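Local coordinates for microtubule-associated protein 1 light chain 3 (Plasmodium falciparum, PDB 4EOY), which probably acts in the Atg8 conjugation pathway as a ubiquitin-like protein, binding a peptide of its partner Atg3, at residues A[67-72]-A[81-86]; A[35-40]-A[48-53]. The protein carries 3 engineered substitutions. All coordinates share one frame; numbering follows the deposited sequence.

Contact 1 (A[67-72]-A[81-86])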
loop_
_atom_site.group_PDB
_atom_site.type_symbol
_atom_site.label_atom_id
_atom_site.label_comp_id
_atom_site.label_asym_id
_atom_site.label_seq_id
_atom_site.Cartn_x
_atom_site.Cartn_y
_atom_site.Cartn_z
ATOM N N LEU A 67 -0.197 1.035 8.133
ATOM C CA LEU A 67 -1.283 0.792 7.176
ATOM C C LEU A 67 -2.609 0.483 7.884
ATOM O O LEU A 67 -3.670 0.877 7.412
ATOM C CB LEU A 67 -0.894 -0.336 6.221
ATOM C CG LEU A 67 -1.552 -0.344 4.847
ATOM C CD1 LEU A 67 -1.416 0.995 4.155
ATOM C CD2 LEU A 67 -0.928 -1.429 3.986
ATOM N N HIS A 68 -2.532 -0.206 9.025
ATOM C CA HIS A 68 -3.687 -0.470 9.875
ATOM C C HIS A 68 -4.382 0.807 10.258
ATOM O O HIS A 68 -5.608 0.899 10.180
ATOM C CB HIS A 68 -3.247 -1.187 11.148
ATOM C CG HIS A 68 -4.365 -1.897 11.879
ATOM N ND1 HIS A 68 -5.467 -1.256 12.325
ATOM C CD2 HIS A 68 -4.503 -3.235 12.270
ATOM C CE1 HIS A 68 -6.280 -2.140 12.950
ATOM N NE2 HIS A 68 -5.691 -3.349 12.913
ATOM N N GLN A 69 -3.604 1.792 10.691
ATOM C CA GLN A 69 -4.152 3.072 11.142
ATOM C C GLN A 69 -4.772 3.816 9.978
ATOM O O GLN A 69 -5.916 4.273 10.063
ATOM C CB GLN A 69 -3.064 3.952 11.772
ATOM C CG GLN A 69 -2.312 3.304 12.918
ATOM C CD GLN A 69 -3.242 2.778 13.981
ATOM O OE1 GLN A 69 -4.076 3.515 14.488
ATOM N NE2 GLN A 69 -3.110 1.495 14.324
ATOM N N HIS A 70 -4.027 3.914 8.876
ATOM C CA HIS A 70 -4.523 4.639 7.696
ATOM C C HIS A 70 -5.873 4.117 7.260
ATOM O O HIS A 70 -6.832 4.895 7.083
ATOM C CB HIS A 70 -3.494 4.580 6.575
ATOM C CG HIS A 70 -3.889 5.331 5.324
ATOM N ND1 HIS A 70 -3.902 6.681 5.254
ATOM C CD2 HIS A 70 -4.276 4.867 4.064
ATOM C CE1 HIS A 70 -4.297 7.068 4.023
ATOM N NE2 HIS A 70 -4.524 5.958 3.290
ATOM N N ILE A 71 -5.989 2.796 7.112
ATOM C CA ILE A 71 -7.241 2.207 6.620
ATOM C C ILE A 71 -8.414 2.508 7.562
ATOM O O ILE A 71 -9.562 2.660 7.119
ATOM C CB ILE A 71 -7.121 0.689 6.423
ATOM C CG1 ILE A 71 -6.125 0.383 5.299
ATOM C CG2 ILE A 71 -8.487 0.077 6.098
ATOM C CD1 ILE A 71 -5.511 -1.013 5.361
ATOM N N ASN A 72 -8.116 2.614 8.855
ATOM C CA ASN A 72 -9.138 2.850 9.864
ATOM C C ASN A 72 -9.396 4.318 10.226
ATOM O O ASN A 72 -10.228 4.589 11.069
ATOM C CB ASN A 72 -8.806 2.042 11.119
ATOM C CG ASN A 72 -9.017 0.564 10.916
ATOM O OD1 ASN A 72 -9.969 0.149 10.261
ATOM N ND2 ASN A 72 -8.127 -0.242 11.463
ATOM N N LYS A 81 -8.650 13.621 12.829
ATOM C CA LYS A 81 -8.942 12.406 12.105
ATOM C C LYS A 81 -9.721 11.478 13.008
ATOM O O LYS A 81 -9.393 11.366 14.176
ATOM C CB LYS A 81 -7.651 11.727 11.659
ATOM C CG LYS A 81 -7.173 12.211 10.302
ATOM C CD LYS A 81 -5.951 11.441 9.828
ATOM C CE LYS A 81 -5.896 11.353 8.310
ATOM N NZ LYS A 81 -6.041 12.688 7.672
ATOM N N LEU A 82 -10.747 10.833 12.458
ATOM C CA LEU A 82 -11.572 9.875 13.197
ATOM C C LEU A 82 -11.002 8.486 12.962
ATOM O O LEU A 82 -10.864 8.078 11.821
ATOM C CB LEU A 82 -13.023 9.942 12.709
ATOM C CG LEU A 82 -14.047 8.993 13.351
ATOM C CD1 LEU A 82 -14.003 9.082 14.869
ATOM C CD2 LEU A 82 -15.454 9.288 12.838
ATOM N N PHE A 83 -10.685 7.777 14.045
ATOM C CA PHE A 83 -10.175 6.405 14.003
ATOM C C PHE A 83 -11.224 5.460 14.569
ATOM O O PHE A 83 -11.564 5.566 15.747
ATOM C CB PHE A 83 -8.885 6.301 14.824
ATOM C CG PHE A 83 -8.422 4.889 15.083
ATOM C CD1 PHE A 83 -7.997 4.081 14.037
ATOM C CD2 PHE A 83 -8.387 4.375 16.371
ATOM C CE1 PHE A 83 -7.573 2.788 14.265
ATOM C CE2 PHE A 83 -7.962 3.074 16.604
ATOM C CZ PHE A 83 -7.557 2.281 15.546
ATOM N N ARG A 84 -11.718 4.536 13.729
ATOM C CA ARG A 84 -12.575 3.437 14.169
ATOM C C ARG A 84 -11.803 2.120 14.090
ATOM O O ARG A 84 -11.376 1.730 13.005
ATOM C CB ARG A 84 -13.821 3.337 13.296
ATOM C CG ARG A 84 -14.801 2.273 13.784
ATOM C CD ARG A 84 -16.126 2.308 13.046
ATOM N NE ARG A 84 -16.916 3.492 13.368
ATOM C CZ ARG A 84 -18.159 3.711 12.944
ATOM N NH1 ARG A 84 -18.787 2.825 12.168
ATOM N NH2 ARG A 84 -18.781 4.825 13.306
ATOM N N GLU A 85 -11.658 1.439 15.229
ATOM C CA GLU A 85 -10.975 0.138 15.315
ATOM C C GLU A 85 -11.725 -0.975 14.562
ATOM O O GLU A 85 -12.916 -1.232 14.816
ATOM C CB GLU A 85 -10.802 -0.277 16.780
ATOM C CG GLU A 85 -10.397 -1.736 17.019
ATOM C CD GLU A 85 -8.934 -2.031 16.696
ATOM O OE1 GLU A 85 -8.459 -1.624 15.613
ATOM O OE2 GLU A 85 -8.256 -2.689 17.522
ATOM N N ARG A 86 -11.013 -1.611 13.634
ATOM C CA ARG A 86 -11.507 -2.765 12.878
ATOM C C ARG A 86 -10.335 -3.718 12.670
ATOM O O ARG A 86 -9.178 -3.279 12.578
ATOM C CB ARG A 86 -12.017 -2.334 11.514
ATOM C CG ARG A 86 -13.182 -1.362 11.525
ATOM C CD ARG A 86 -13.367 -0.935 10.101
ATOM N NE ARG A 86 -13.916 0.320 9.769
ATOM C CZ ARG A 86 -13.760 1.621 9.881
ATOM N NH1 ARG A 86 -14.935 2.168 9.698
ATOM N NH2 ARG A 86 -12.679 2.378 9.803
#

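Contact 2 (A[35-40]-A[48-53]). Engineered in segment 35-40: Ile36 (natural residue Cys).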
loop_
_atom_site.group_PDB
_atom_site.type_symbol
_atom_site.label_atom_id
_atom_site.label_comp_id
_atom_site.label_asym_id
_atom_site.label_seq_id
_atom_site.Cartn_x
_atom_site.Cartn_y
_atom_site.Cartn_z
ATOM N N VAL A 35 1.194 0.500 -3.863
ATOM C CA VAL A 35 -0.219 0.793 -4.048
ATOM C C VAL A 35 -1.027 -0.173 -3.191
ATOM O O VAL A 35 -0.800 -1.380 -3.237
ATOM C CB VAL A 35 -0.653 0.648 -5.519
ATOM C CG1 VAL A 35 -2.084 1.165 -5.712
ATOM C CG2 VAL A 35 0.295 1.414 -6.420
ATOM N N ILE A 36 -1.969 0.354 -2.414
ATOM C CA ILE A 36 -2.815 -0.484 -1.551
ATOM C C ILE A 36 -4.202 -0.702 -2.159
ATOM O O ILE A 36 -4.847 0.246 -2.630
ATOM C CB ILE A 36 -3.002 0.128 -0.156
ATOM C CG1 ILE A 36 -3.968 -0.722 0.673
ATOM C CG2 ILE A 36 -3.595 1.506 -0.263
ATOM C CD1 ILE A 36 -3.855 -0.474 2.150
ATOM N N GLU A 37 -4.677 -1.937 -2.124
ATOM C CA GLU A 37 -5.960 -2.273 -2.748
ATOM C C GLU A 37 -6.845 -3.098 -1.830
ATOM O O GLU A 37 -6.372 -3.975 -1.104
ATOM C CB GLU A 37 -5.704 -3.039 -4.038
ATOM C CG GLU A 37 -6.489 -2.512 -5.227
ATOM C CD GLU A 37 -5.860 -1.285 -5.863
ATOM O OE1 GLU A 37 -4.679 -1.361 -6.285
ATOM O OE2 GLU A 37 -6.559 -0.252 -5.956
ATOM N N ARG A 38 -8.136 -2.792 -1.857
ATOM C CA ARG A 38 -9.147 -3.494 -1.088
ATOM C C ARG A 38 -9.498 -4.793 -1.786
ATOM O O ARG A 38 -9.818 -4.782 -2.977
ATOM C CB ARG A 38 -10.403 -2.625 -1.014
ATOM C CG ARG A 38 -11.474 -3.118 -0.060
ATOM C CD ARG A 38 -12.505 -2.019 0.123
ATOM N NE ARG A 38 -13.651 -2.414 0.944
ATOM C CZ ARG A 38 -14.833 -2.802 0.480
ATOM N NH1 ARG A 38 -15.083 -2.884 -0.827
ATOM N NH2 ARG A 38 -15.789 -3.094 1.340
ATOM N N ALA A 39 -9.472 -5.897 -1.038
ATOM C CA ALA A 39 -9.485 -7.234 -1.639
ATOM C C ALA A 39 -10.765 -8.028 -1.396
ATOM O O ALA A 39 -10.941 -9.107 -1.974
ATOM C CB ALA A 39 -8.299 -8.029 -1.137
ATOM N N ASN A 40 -11.634 -7.529 -0.519
ATOM C CA ASN A 40 -12.964 -8.124 -0.348
ATOM C C ASN A 40 -14.028 -7.076 -0.030
ATOM O O ASN A 40 -13.724 -5.895 0.155
ATOM C CB ASN A 40 -12.950 -9.260 0.688
ATOM C CG ASN A 40 -12.973 -8.772 2.121
ATOM O OD1 ASN A 40 -12.359 -7.765 2.479
ATOM N ND2 ASN A 40 -13.644 -9.529 2.970
ATOM N N GLU A 48 -9.201 6.647 -0.023
ATOM C CA GLU A 48 -9.105 7.544 -1.178
ATOM C C GLU A 48 -7.655 7.755 -1.587
ATOM O O GLU A 48 -7.376 7.933 -2.779
ATOM C CB GLU A 48 -9.765 8.892 -0.877
ATOM C CG GLU A 48 -11.232 8.777 -0.484
ATOM C CD GLU A 48 -11.946 10.113 -0.460
ATOM O OE1 GLU A 48 -11.320 11.120 -0.063
ATOM O OE2 GLU A 48 -13.137 10.149 -0.835
ATOM N N LYS A 49 -6.751 7.746 -0.599
ATOM C CA LYS A 49 -5.307 7.820 -0.845
ATOM C C LYS A 49 -4.656 6.455 -0.629
ATOM O O LYS A 49 -4.656 5.920 0.490
ATOM C CB LYS A 49 -4.659 8.889 0.046
ATOM C CG LYS A 49 -4.756 10.286 -0.554
ATOM C CD LYS A 49 -3.870 11.298 0.155
ATOM C CE LYS A 49 -4.649 12.131 1.160
ATOM N NZ LYS A 49 -5.600 13.084 0.521
ATOM N N LYS A 50 -4.115 5.898 -1.714
ATOM C CA LYS A 50 -3.646 4.510 -1.722
ATOM C C LYS A 50 -2.234 4.301 -2.259
ATOM O O LYS A 50 -1.755 3.160 -2.315
ATOM C CB LYS A 50 -4.624 3.639 -2.514
ATOM C CG LYS A 50 -4.800 4.047 -3.964
ATOM C CD LYS A 50 -5.820 3.154 -4.633
ATOM C CE LYS A 50 -5.803 3.300 -6.144
ATOM N NZ LYS A 50 -6.699 2.277 -6.772
ATOM N N LYS A 51 -1.547 5.386 -2.600
ATOM C CA LYS A 51 -0.187 5.306 -3.125
ATOM C C LYS A 51 0.795 5.745 -2.046
ATOM O O LYS A 51 0.647 6.817 -1.470
ATOM C CB LYS A 51 -0.041 6.199 -4.361
ATOM C CG LYS A 51 -1.035 5.884 -5.463
ATOM C CD LYS A 51 -0.424 5.900 -6.857
ATOM C CE LYS A 51 0.003 7.295 -7.277
ATOM N NZ LYS A 51 0.563 7.341 -8.655
ATOM N N PHE A 52 1.788 4.903 -1.786
ATOM C CA PHE A 52 2.780 5.139 -0.760
ATOM C C PHE A 52 4.179 5.095 -1.338
ATOM O O PHE A 52 4.465 4.293 -2.234
ATOM C CB PHE A 52 2.674 4.055 0.312
ATOM C CG PHE A 52 1.477 4.196 1.174
ATOM C CD1 PHE A 52 0.235 3.825 0.707
ATOM C CD2 PHE A 52 1.589 4.737 2.455
ATOM C CE1 PHE A 52 -0.882 3.962 1.502
ATOM C CE2 PHE A 52 0.471 4.878 3.261
ATOM C CZ PHE A 52 -0.767 4.487 2.779
ATOM N N LEU A 53 5.044 5.948 -0.811
ATOM C CA LEU A 53 6.450 5.942 -1.161
ATOM C C LEU A 53 7.184 5.580 0.117
ATOM O O LEU A 53 7.430 6.441 0.964
ATOM C CB LEU A 53 6.844 7.317 -1.694
ATOM C CG LEU A 53 8.016 7.404 -2.658
ATOM C CD1 LEU A 53 7.875 6.377 -3.781
ATOM C CD2 LEU A 53 8.096 8.813 -3.225
#

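Contact 1 (A[67-72]-A[81-86])
The Gln69 amide oxygen sits over one face of the Phe83 ring, with OE1 3.6 Å from Phe83 CE1. The amide and ring planes are 38° apart. The opposite face of the ring is covered by the backbone N of Glu85, which lies over the ring centre. CB of Asn72 reaches the same ring obliquely, 3.5 Å from Phe83 CE1. The Arg86 guanidinium has CB of Arg84 above one face. Asn72 lies at its edge, with its carbonyl O 3.5 Å from Arg86 NH2. The end of the His68 ring comes close to the other segment, with CE1 3.1 Å from Arg86 O. It also approaches the Glu85 carboxylate, whose negative charge could favour a protonated imidazole.

Helix 60-72 runs directly into the two-stranded antiparallel sheet of 73-75 and 81-83, where Leu82 and Ser74 are joined by backbone hydrogen bonds. The contact joins the 67-72 part of this helix of the ubiquitin-like fold to the returning strand and the chain just beyond it.

Asn72 is the buried centre of the junction. Its main-chain O accepts a hydrogen bond from Arg84 N at 3.0 Å, with an angle of 156° at the hydrogen. The same oxygen receives a CA-H contact from Phe83. CG of Asn72 is anti to its carbonyl carbon (chi1 -71°), which sends the amide along the 84-86 backbone. There ND2 gives a weak hydrogen bond to Arg86 O at 3.4 Å. OD1 rests against the aliphatic part of Arg86, 3.5 Å from CB. The Asn72 and Arg86 side chains run past each other in opposite directions. Asn72 also packs on Ile88, and Arg86 reaches Leu44.

Contact 2 (A[35-40]-A[48-53])
Lys50 reaches Glu37 because its CG stands between the backbone N and the carbonyl carbon (chi1 60°) and the chain is extended from there on. Glu37 bends at chi2 (80°) to meet it. NZ of Lys50 and OE2 of Glu37 form a salt bridge of 2.7 Å, on the syn side of the carboxylate. A bound calcium ion lies about 3 Å from the nearest atom of the Glu37 side chain. The two cations would together be expected to keep the carboxylate ionised. Glu11 is a second, weak and longer ion-pair partner of Lys50.

The backbones form the start of the antiparallel pairing between strands 31-38 and 51-55 of the ubiquitin-like sheet. Val35 and Lys51 are a non-hydrogen-bonded pair. Next to it, Ile36 N donates to Lys50 O at 2.8 Å, in the plane of that carbonyl. Val35 CA adds a CA-H contact to the same oxygen, at 3.3 Å.

Ile36 is an engineered residue. Its CG2 branch lies against CB of Lys50 at 3.3 Å, a tight fit. It also touches the edge of the Phe52 ring, 4.1 Å from CE1. Lys51 and Leu53 also form backbone hydrogen bonds with the bound Atg3 peptide, and Phe52 packs on one of its apolar side chains.

In the fold
From the N terminus, two helices, 8-11 and 14-27, come before strand 31-38, the first strand. Contact 2 closes the loop that follows it, where the chain returns at 48-53 into strand 51-55. That edge strand leads on to helix 60-72. Contact 1 then closes the loop from 67-72 through the small antiparallel hairpin of strands 73-75 and 81-83. The two contacts are in series and neither nest nor cross. They meet through the helix. Leu67 and Ile71 pack on Ile36, so the helix lies on the four-stranded sheet. His70 probably hydrogen-bonds through NE2 to Lys49 O and stacks edge-to-face with Phe52. His70 and Phe52 both touch apolar side chains of the bound peptide.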